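Local coordinates for TRAP dicarboxylate transporter-DctP subunit (Desulfovibrio desulfuricans subsp. desulfuricans, PDB 4NHB), which binds sn-glycerol-3-phosphate, probably as the periplasmic receptor that delivers this solute to a TRAP transporter, at residues 41-46 with 144-149; 92-97 with 175-180; 149-154 with 234-239. One frame throughout, in Å; residues are numbered along the deposited sequence.

From the N terminus, the chain first starts helix 42-57, whose first turn packs on strand 146-155; contact 1 closes that loop of 97 residues. Residues 92-97, inside the loop, find their partner only beyond it, at 175-180, so contact 2 crosses contact 1 and joins the loop after strand 89-92 to the start of helix 176-184. Contact 3 opens at Gly-149, the residue it shares with contact 1, and follows it in series: strand 146-155 is joined to strand 235-243, and this loop in turn crosses contact 2. Strand 235-243 is the common neighbour: His-238 is hydrogen-bonded to Glu-43 of contact 1, and Ser-239 pairs with Thr-92 of contact 2. Contacts 2 and 3 both touch sn-glycerol-3-phosphate.

Contact 1. Residues 41-46 with 144-149; sequences EPETIG and NAFPLG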
loop_
_atom_site.group_PDB
_atom_site.type_symbol
_atom_site.label_atom_id
_atom_site.label_comp_id
_atom_site.label_asym_id
_atom_site.label_seq_id
_atom_site.Cartn_x
_atom_site.Cartn_y
_atom_site.Cartn_z
ATOM N N GLU A 41 -7.939 -9.599 1.164
ATOM C CA GLU A 41 -7.393 -8.356 0.604
ATOM C C GLU A 41 -5.940 -8.655 0.216
ATOM O O GLU A 41 -5.269 -9.455 0.879
ATOM C CB GLU A 41 -7.515 -7.235 1.639
ATOM C CG GLU A 41 -7.557 -5.797 1.082
ATOM C CD GLU A 41 -6.190 -5.128 1.052
ATOM O OE1 GLU A 41 -6.118 -3.883 0.871
ATOM O OE2 GLU A 41 -5.176 -5.859 1.120
ATOM N N PRO A 42 -5.447 -8.042 -0.881
ATOM C CA PRO A 42 -4.129 -8.479 -1.366
ATOM C C PRO A 42 -2.994 -8.479 -0.358
ATOM O O PRO A 42 -2.208 -9.419 -0.456
ATOM C CB PRO A 42 -3.833 -7.548 -2.539
ATOM C CG PRO A 42 -5.225 -7.116 -3.039
ATOM C CD PRO A 42 -6.114 -7.102 -1.800
ATOM N N GLU A 43 -2.919 -7.534 0.590
ATOM C CA GLU A 43 -1.843 -7.549 1.592
ATOM C C GLU A 43 -1.878 -8.863 2.378
ATOM O O GLU A 43 -0.876 -9.598 2.479
ATOM C CB GLU A 43 -1.946 -6.347 2.518
ATOM C CG GLU A 43 -0.773 -6.243 3.490
ATOM C CD GLU A 43 -0.996 -5.225 4.585
ATOM O OE1 GLU A 43 -1.617 -5.524 5.642
ATOM O OE2 GLU A 43 -0.469 -4.129 4.426
ATOM N N THR A 44 -3.060 -9.196 2.858
ATOM C CA THR A 44 -3.260 -10.354 3.696
ATOM C C THR A 44 -3.039 -11.673 2.957
ATOM O O THR A 44 -2.444 -12.592 3.503
ATOM C CB THR A 44 -4.653 -10.315 4.270
ATOM O OG1 THR A 44 -4.848 -9.040 4.893
ATOM C CG2 THR A 44 -4.838 -11.409 5.293
ATOM N N ILE A 45 -3.575 -11.774 1.746
ATOM C CA ILE A 45 -3.294 -12.911 0.871
ATOM C C ILE A 45 -1.771 -13.090 0.708
ATOM O O ILE A 45 -1.241 -14.190 0.818
ATOM C CB ILE A 45 -3.913 -12.681 -0.511
ATOM C CG1 ILE A 45 -5.439 -12.567 -0.398
ATOM C CG2 ILE A 45 -3.499 -13.815 -1.455
ATOM C CD1 ILE A 45 -6.110 -12.008 -1.658
ATOM N N GLY A 46 -1.086 -11.979 0.463
ATOM C CA GLY A 46 0.358 -11.940 0.378
ATOM C C GLY A 46 1.060 -12.528 1.582
ATOM O O GLY A 46 1.984 -13.323 1.434
ATOM N N ASN A 144 10.096 -6.987 -0.255
ATOM C CA ASN A 144 9.469 -7.011 -1.553
ATOM C C ASN A 144 8.631 -5.749 -1.758
ATOM O O ASN A 144 8.645 -4.845 -0.912
ATOM C CB ASN A 144 8.638 -8.301 -1.712
ATOM C CG ASN A 144 7.457 -8.404 -0.734
ATOM O OD1 ASN A 144 7.108 -7.449 -0.030
ATOM N ND2 ASN A 144 6.875 -9.597 -0.662
ATOM N N ALA A 145 7.929 -5.689 -2.881
ATOM C CA ALA A 145 6.943 -4.638 -3.159
ATOM C C ALA A 145 5.814 -5.254 -3.999
ATOM O O ALA A 145 6.066 -6.056 -4.883
ATOM C CB ALA A 145 7.583 -3.510 -3.876
ATOM N N PHE A 146 4.564 -4.913 -3.706
ATOM C CA PHE A 146 3.478 -5.518 -4.415
ATOM C C PHE A 146 2.300 -4.570 -4.325
ATOM O O PHE A 146 2.222 -3.731 -3.413
ATOM C CB PHE A 146 3.163 -6.914 -3.854
ATOM C CG PHE A 146 2.835 -6.936 -2.372
ATOM C CD1 PHE A 146 1.561 -6.650 -1.915
ATOM C CD2 PHE A 146 3.817 -7.225 -1.426
ATOM C CE1 PHE A 146 1.277 -6.670 -0.544
ATOM C CE2 PHE A 146 3.534 -7.247 -0.069
ATOM C CZ PHE A 146 2.265 -6.969 0.372
ATOM N N PRO A 147 1.375 -4.673 -5.273
ATOM C CA PRO A 147 0.329 -3.650 -5.255
ATOM C C PRO A 147 -0.906 -4.068 -4.426
ATOM O O PRO A 147 -1.210 -5.260 -4.294
ATOM C CB PRO A 147 -0.089 -3.577 -6.717
ATOM C CG PRO A 147 0.123 -5.014 -7.224
ATOM C CD PRO A 147 1.338 -5.514 -6.480
ATOM N N LEU A 148 -1.638 -3.075 -3.945
ATOM C CA LEU A 148 -2.996 -3.259 -3.442
ATOM C C LEU A 148 -4.002 -2.719 -4.467
ATOM O O LEU A 148 -5.181 -3.083 -4.438
ATOM C CB LEU A 148 -3.183 -2.603 -2.054
ATOM C CG LEU A 148 -2.787 -3.416 -0.790
ATOM C CD1 LEU A 148 -1.406 -3.974 -0.837
ATOM C CD2 LEU A 148 -3.013 -2.641 0.507
ATOM N N GLY A 149 -3.516 -1.885 -5.373
ATOM C CA GLY A 149 -4.319 -1.396 -6.464
ATOM C C GLY A 149 -4.398 0.109 -6.541
ATOM O O GLY A 149 -4.149 0.806 -5.565
#
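Leu-148 and Phe-146 of strand 146-155 press against Glu-41, Pro-42 and Glu-43 at the start of helix 42-57, a helix-on-strand packing within the periplasmic binding protein fold. The segment axes approach to 8.7 Å and run at 147°, roughly antiparallel, and no hydrogen bond crosses between them. Within the helix start, Glu-41 is the N-cap. A bend at its chi2 (-94°) curls the carboxylate back, and OE2 accepts from Glu-43 N at 2.9 Å, met nearly along the C-O axis. The carboxylate is buried and close to Asp-215, a like charge that might raise its proton affinity, while the nearby side chain of Lys-37 and the helix N terminus would tend to offset this.

The van der Waals contacts centre on Leu-148, whose side chain meets that of Glu-41 at about a right angle. Its branches divide the work: CD2 is set against the carboxylate, 3.4 Å from Glu-41 OE1, whereas CD1 lies 4.1 Å from Glu-43 CB. Phe-146 brings ring atom CE1 within 3.9 Å of Glu-43 CA, an oblique approach, and its side chain also touches Val-269 of helix 252-286. Pro-42 CB rests 3.9 Å from Pro-147 O of the strand backbone, a buried carbonyl oxygen without a hydrogen-bond partner in the model.

The carboxylate of Glu-43 is held from outside the two segments. With its chain extended beyond CG, OE1 accepts from the backbone N of Met-36 and OE2 bonds to ND1 of His-238, a ligand-binding residue. Glu-43 is thus a second-shell residue: it fixes the rotation of the imidazole by gripping ND1, the ring nitrogen that does not face sn-glycerol-3-phosphate.

Contact 2. Residues 92-97 with 175-180; sequences TGTQTS and IPLYTN. With G3P (sn-glycerol-3-phosphate), chain P.
Ile-175 is wedged between Thr-94, Gln-95 and Ser-97, and this is the tight part of the contact. Its CD1 sits over the face of the Gln-95 amide, 3.7 Å from CD, and also touches C1 of sn-glycerol-3-phosphate. Its other branch, CG2, lies 3.6 Å from Thr-94 O. That carbonyl is doubly gripped by Ser-97: the backbone N donates to it, and Ser-97 OG donates to Thr-94 O at 2.6 Å, with a C=O...OG angle of 177°. Thr-94 OG1 sits at the edge of the Tyr-178 ring, near its plane, 4.0 Å from CE2, and the hydroxyls of both residues bond to Glu-107. Leu-177 CD2 closes over Thr-94 from a crossing direction, 3.7 Å from OG1.

The same residues line the ligand pocket. Thr-94 N donates to G3P O1 at 3.1 Å, while the bent chain of Gln-95 (chi2 81°) carries NE2 to a weak bond with G3P O2; the same amide nitrogen is held by Glu-75. The looser side is at Ser-97 and the exposed Pro-176, where one water bridges the segments, donating to Ser-97 OG at 2.9 Å and accepting from Leu-177 N.

The contact thus joins the turn after strand 89-92 to the first turn of helix 176-184, with helix 75-84 beside Gln-95, helix 311-316 against Leu-177, and strand 235-243 touching Tyr-178.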
loop_
_atom_site.group_PDB
_atom_site.type_symbol
_atom_site.label_atom_id
_atom_site.label_comp_id
_atom_site.label_asym_id
_atom_site.label_seq_id
_atom_site.Cartn_x
_atom_site.Cartn_y
_atom_site.Cartn_z
ATOM N N THR A 92 3.110 -3.471 5.518
ATOM C CA THR A 92 2.558 -2.130 5.495
ATOM C C THR A 92 3.050 -1.408 4.250
ATOM O O THR A 92 3.800 -2.002 3.430
ATOM C CB THR A 92 2.866 -1.390 6.825
ATOM O OG1 THR A 92 2.000 -0.262 6.962
ATOM C CG2 THR A 92 4.300 -0.891 6.896
ATOM N N GLY A 93 2.626 -0.155 4.095
ATOM C CA GLY A 93 2.983 0.647 2.959
ATOM C C GLY A 93 3.778 1.917 3.277
ATOM O O GLY A 93 4.779 1.893 4.005
ATOM N N THR A 94 3.344 3.037 2.702
ATOM C CA THR A 94 4.129 4.267 2.812
ATOM C C THR A 94 4.033 4.929 4.201
ATOM O O THR A 94 4.509 6.076 4.405
ATOM C CB THR A 94 3.721 5.277 1.747
ATOM O OG1 THR A 94 2.304 5.470 1.837
ATOM C CG2 THR A 94 4.127 4.797 0.324
ATOM N N GLN A 95 3.398 4.223 5.139
ATOM C CA GLN A 95 3.471 4.552 6.560
ATOM C C GLN A 95 4.943 4.662 6.992
ATOM O O GLN A 95 5.311 5.444 7.859
ATOM C CB GLN A 95 2.755 3.483 7.390
ATOM C CG GLN A 95 1.190 3.423 7.243
ATOM C CD GLN A 95 0.717 2.648 5.994
ATOM O OE1 GLN A 95 1.493 2.376 5.064
ATOM N NE2 GLN A 95 -0.550 2.293 5.982
ATOM N N THR A 96 5.798 3.865 6.368
ATOM C CA THR A 96 7.206 3.855 6.740
ATOM C C THR A 96 7.930 5.068 6.211
ATOM O O THR A 96 9.125 5.253 6.490
ATOM C CB THR A 96 7.920 2.585 6.219
ATOM O OG1 THR A 96 7.802 2.567 4.803
ATOM C CG2 THR A 96 7.286 1.316 6.782
ATOM N N SER A 97 7.228 5.915 5.456
ATOM C CA SER A 97 7.758 7.234 5.134
ATOM C C SER A 97 8.052 8.068 6.385
ATOM O O SER A 97 8.782 9.036 6.294
ATOM C CB SER A 97 6.832 8.006 4.175
ATOM O OG SER A 97 5.609 8.382 4.780
ATOM N N ILE A 175 -0.915 10.107 6.560
ATOM C CA ILE A 175 0.428 9.965 6.040
ATOM C C ILE A 175 0.666 11.225 5.226
ATOM O O ILE A 175 -0.213 11.668 4.519
ATOM C CB ILE A 175 0.536 8.713 5.081
ATOM C CG1 ILE A 175 0.092 7.426 5.775
ATOM C CG2 ILE A 175 1.961 8.585 4.558
ATOM C CD1 ILE A 175 0.162 6.137 4.878
ATOM N N PRO A 176 1.846 11.830 5.336
ATOM C CA PRO A 176 1.977 13.144 4.701
ATOM C C PRO A 176 1.648 13.212 3.193
ATOM O O PRO A 176 0.920 14.105 2.691
ATOM C CB PRO A 176 3.441 13.494 4.993
ATOM C CG PRO A 176 3.650 12.925 6.358
ATOM C CD PRO A 176 2.923 11.586 6.309
ATOM N N LEU A 177 2.144 12.254 2.433
ATOM C CA LEU A 177 1.910 12.306 1.006
ATOM C C LEU A 177 0.394 12.373 0.645
ATOM O O LEU A 177 0.017 13.004 -0.347
ATOM C CB LEU A 177 2.655 11.145 0.325
ATOM C CG LEU A 177 1.925 9.835 0.133
ATOM C CD1 LEU A 177 1.168 9.921 -1.154
ATOM C CD2 LEU A 177 2.914 8.662 0.075
ATOM N N TYR A 178 -0.467 11.752 1.462
ATOM C CA TYR A 178 -1.933 11.791 1.259
ATOM C C TYR A 178 -2.647 13.112 1.713
ATOM O O TYR A 178 -3.544 13.604 1.047
ATOM C CB TYR A 178 -2.585 10.599 1.984
ATOM C CG TYR A 178 -2.366 9.281 1.251
ATOM C CD1 TYR A 178 -3.181 8.916 0.220
ATOM C CD2 TYR A 178 -1.305 8.444 1.574
ATOM C CE1 TYR A 178 -2.986 7.701 -0.457
ATOM C CE2 TYR A 178 -1.089 7.251 0.877
ATOM C CZ TYR A 178 -1.954 6.893 -0.115
ATOM O OH TYR A 178 -1.764 5.732 -0.827
ATOM N N THR A 179 -2.254 13.639 2.860
ATOM C CA THR A 179 -2.832 14.891 3.356
ATOM C C THR A 179 -2.396 16.021 2.425
ATOM O O THR A 179 -3.193 16.888 2.081
ATOM C CB THR A 179 -2.417 15.183 4.818
ATOM O OG1 THR A 179 -0.991 15.190 4.928
ATOM C CG2 THR A 179 -2.996 14.114 5.790
ATOM N N ASN A 180 -1.147 15.975 1.976
ATOM C CA ASN A 180 -0.674 16.962 1.000
ATOM C C ASN A 180 -1.422 16.869 -0.327
ATOM O O ASN A 180 -1.828 17.858 -0.922
ATOM C CB ASN A 180 0.813 16.794 0.740
ATOM C CG ASN A 180 1.342 17.902 -0.136
ATOM O OD1 ASN A 180 1.317 19.070 0.257
ATOM N ND2 ASN A 180 1.744 17.561 -1.347
HETATM O O1 G3P P . 0.506 2.560 1.625
HETATM C C1 G3P P . -0.276 3.483 2.324
HETATM C C2 G3P P . -1.745 3.041 2.315
HETATM O O2 G3P P . -1.845 1.772 2.902
HETATM C C3 G3P P . -2.587 4.054 3.107
HETATM O O1P G3P P . -3.896 4.023 2.634
HETATM O O4P G3P P . -4.491 1.763 3.318
HETATM O O2P G3P P . -4.921 3.692 4.923
HETATM O O3P G3P P . -6.356 3.415 2.903
HETATM P P G3P P . -4.976 3.173 3.506
HETATM O O HOH W 1 4.468 10.688 3.366
#

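Contact 3. Residues 149-154 with 234-239; sequences GFRHFY and ILVIHS. With G3P (sn-glycerol-3-phosphate), chain P.
Arg-151 runs alongside Ile-234 from its root, both side chains pointing the same way. CB and CG skirt the oxygen end of the Ile-234 carbonyl, with CG 3.4 Å from Ile-234 O; CG also meets Val-236 CG2 at 3.6 Å. CD rests 4.0 Å from Ile-234 CB, and there the chain bends (chi3 73°). NE forms a salt bridge with Asp-210. At the tip, NH1 donates to G3P O3P at 3.1 Å and NH2 to G3P O1P at 2.9 Å, the latter oxygen lying at the guanidinium edge, near its plane. NH2 also touches Val-236 CG2 and has a weak hydrogen bond with Tyr-178 OH.

The backbones form an antiparallel pair of beta strands, 146-155 with 235-243, in the mixed sheet of the binding-protein fold. Gly-149 and Val-236 make the hydrogen-bonded pair, in which Val-236 N donates to Gly-149 O; Arg-151 N donates to Ile-234 O at 2.8 Å. Phe-150 and Leu-235 are the non-hydrogen-bonded pair. Leu-235 CB lies over one face of the phenyl ring, a CH-pi contact 3.9 Å from the centroid of Phe-150 and 24° off its normal. Farther along, His-238 NE2 bonds to G3P O2 at 2.7 Å, the oxygen lying at the imidazole edge.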
loop_
_atom_site.group_PDB
_atom_site.type_symbol
_atom_site.label_atom_id
_atom_site.label_comp_id
_atom_site.label_asym_id
_atom_site.label_seq_id
_atom_site.Cartn_x
_atom_site.Cartn_y
_atom_site.Cartn_z
ATOM N N GLY A 149 -3.516 -1.885 -5.373
ATOM C CA GLY A 149 -4.319 -1.396 -6.464
ATOM C C GLY A 149 -4.398 0.109 -6.541
ATOM O O GLY A 149 -4.149 0.806 -5.565
ATOM N N PHE A 150 -4.762 0.613 -7.723
ATOM C CA PHE A 150 -4.994 2.010 -7.922
ATOM C C PHE A 150 -6.154 2.539 -7.077
ATOM O O PHE A 150 -7.147 1.852 -6.885
ATOM C CB PHE A 150 -5.256 2.292 -9.411
ATOM C CG PHE A 150 -3.985 2.278 -10.255
ATOM C CD1 PHE A 150 -3.139 3.391 -10.297
ATOM C CD2 PHE A 150 -3.639 1.142 -10.969
ATOM C CE1 PHE A 150 -1.960 3.375 -11.073
ATOM C CE2 PHE A 150 -2.458 1.113 -11.745
ATOM C CZ PHE A 150 -1.630 2.223 -11.796
ATOM N N ARG A 151 -6.001 3.772 -6.583
ATOM C CA ARG A 151 -7.036 4.367 -5.708
ATOM C C ARG A 151 -8.100 5.055 -6.554
ATOM O O ARG A 151 -7.770 5.789 -7.485
ATOM C CB ARG A 151 -6.429 5.379 -4.724
ATOM C CG ARG A 151 -5.226 4.819 -3.901
ATOM C CD ARG A 151 -4.806 5.747 -2.755
ATOM N NE ARG A 151 -5.764 5.742 -1.654
ATOM C CZ ARG A 151 -5.555 5.211 -0.451
ATOM N NH1 ARG A 151 -6.516 5.231 0.450
ATOM N NH2 ARG A 151 -4.399 4.658 -0.128
ATOM N N HIS A 152 -9.360 4.808 -6.206
ATOM C CA HIS A 152 -10.529 5.398 -6.856
ATOM C C HIS A 152 -11.408 6.044 -5.788
ATOM O O HIS A 152 -11.454 5.557 -4.642
ATOM C CB HIS A 152 -11.316 4.309 -7.584
ATOM C CG HIS A 152 -10.487 3.556 -8.570
ATOM N ND1 HIS A 152 -9.791 4.194 -9.570
ATOM C CD2 HIS A 152 -10.196 2.237 -8.689
ATOM C CE1 HIS A 152 -9.138 3.299 -10.289
ATOM N NE2 HIS A 152 -9.355 2.101 -9.767
ATOM N N PHE A 153 -12.100 7.118 -6.156
ATOM C CA PHE A 153 -12.962 7.817 -5.198
ATOM C C PHE A 153 -14.222 7.029 -4.895
ATOM O O PHE A 153 -14.765 6.356 -5.762
ATOM C CB PHE A 153 -13.321 9.223 -5.702
ATOM C CG PHE A 153 -12.164 10.141 -5.714
ATOM C CD1 PHE A 153 -11.732 10.720 -4.551
ATOM C CD2 PHE A 153 -11.467 10.385 -6.890
ATOM C CE1 PHE A 153 -10.634 11.555 -4.537
ATOM C CE2 PHE A 153 -10.373 11.200 -6.890
ATOM C CZ PHE A 153 -9.957 11.799 -5.708
ATOM N N TYR A 154 -14.650 7.089 -3.636
ATOM C CA TYR A 154 -15.959 6.619 -3.233
ATOM C C TYR A 154 -16.652 7.775 -2.464
ATOM O O TYR A 154 -15.992 8.485 -1.705
ATOM C CB TYR A 154 -15.869 5.358 -2.349
ATOM C CG TYR A 154 -15.020 5.509 -1.096
ATOM C CD1 TYR A 154 -15.584 5.960 0.087
ATOM C CD2 TYR A 154 -13.645 5.196 -1.089
ATOM C CE1 TYR A 154 -14.848 6.107 1.203
ATOM C CE2 TYR A 154 -12.907 5.335 0.034
ATOM C CZ TYR A 154 -13.503 5.800 1.195
ATOM O OH TYR A 154 -12.806 5.951 2.369
ATOM N N ILE A 234 -3.149 7.455 -7.423
ATOM C CA ILE A 234 -2.062 6.763 -6.725
ATOM C C ILE A 234 -2.263 5.232 -6.823
ATOM O O ILE A 234 -3.388 4.758 -6.735
ATOM C CB ILE A 234 -2.060 7.108 -5.267
ATOM C CG1 ILE A 234 -1.571 8.540 -5.056
ATOM C CG2 ILE A 234 -1.156 6.131 -4.477
ATOM C CD1 ILE A 234 -1.828 9.061 -3.706
ATOM N N LEU A 235 -1.168 4.500 -6.969
ATOM C CA LEU A 235 -1.177 3.033 -6.892
ATOM C C LEU A 235 -0.634 2.649 -5.523
ATOM O O LEU A 235 0.491 2.966 -5.191
ATOM C CB LEU A 235 -0.298 2.450 -7.999
ATOM C CG LEU A 235 0.092 0.981 -7.852
ATOM C CD1 LEU A 235 -1.160 0.059 -7.844
ATOM C CD2 LEU A 235 1.055 0.584 -8.961
ATOM N N VAL A 236 -1.454 1.995 -4.710
ATOM C CA VAL A 236 -0.982 1.558 -3.432
ATOM C C VAL A 236 0.007 0.400 -3.576
ATOM O O VAL A 236 -0.254 -0.595 -4.242
ATOM C CB VAL A 236 -2.167 1.176 -2.480
ATOM C CG1 VAL A 236 -1.692 0.696 -1.087
ATOM C CG2 VAL A 236 -3.117 2.351 -2.328
ATOM N N ILE A 237 1.159 0.579 -2.940
ATOM C CA ILE A 237 2.230 -0.422 -2.925
ATOM C C ILE A 237 2.564 -0.750 -1.471
ATOM O O ILE A 237 2.881 0.148 -0.685
ATOM C CB ILE A 237 3.490 0.133 -3.598
ATOM C CG1 ILE A 237 3.241 0.405 -5.095
ATOM C CG2 ILE A 237 4.684 -0.813 -3.388
ATOM C CD1 ILE A 237 3.074 -0.861 -5.964
ATOM N N HIS A 238 2.470 -2.022 -1.085
ATOM C CA HIS A 238 2.954 -2.448 0.235
ATOM C C HIS A 238 4.158 -3.388 0.163
ATOM O O HIS A 238 4.559 -3.815 -0.914
ATOM C CB HIS A 238 1.816 -3.105 0.997
ATOM C CG HIS A 238 0.859 -2.132 1.597
ATOM N ND1 HIS A 238 0.059 -2.462 2.664
ATOM C CD2 HIS A 238 0.575 -0.836 1.293
ATOM C CE1 HIS A 238 -0.688 -1.422 2.996
ATOM N NE2 HIS A 238 -0.409 -0.426 2.172
ATOM N N SER A 239 4.726 -3.710 1.316
ATOM C CA SER A 239 5.880 -4.610 1.419
ATOM C C SER A 239 5.777 -5.472 2.627
ATOM O O SER A 239 5.096 -5.136 3.582
ATOM C CB SER A 239 7.201 -3.850 1.528
ATOM O OG SER A 239 7.299 -2.911 0.501
HETATM O O1 G3P P . 0.506 2.560 1.625
HETATM C C1 G3P P . -0.276 3.483 2.324
HETATM C C2 G3P P . -1.745 3.041 2.315
HETATM O O2 G3P P . -1.845 1.772 2.902
HETATM C C3 G3P P . -2.587 4.054 3.107
HETATM O O1P G3P P . -3.896 4.023 2.634
HETATM O O4P G3P P . -4.491 1.763 3.318
HETATM O O2P G3P P . -4.921 3.692 4.923
HETATM O O3P G3P P . -6.356 3.415 2.903
HETATM P P G3P P . -4.976 3.173 3.506
#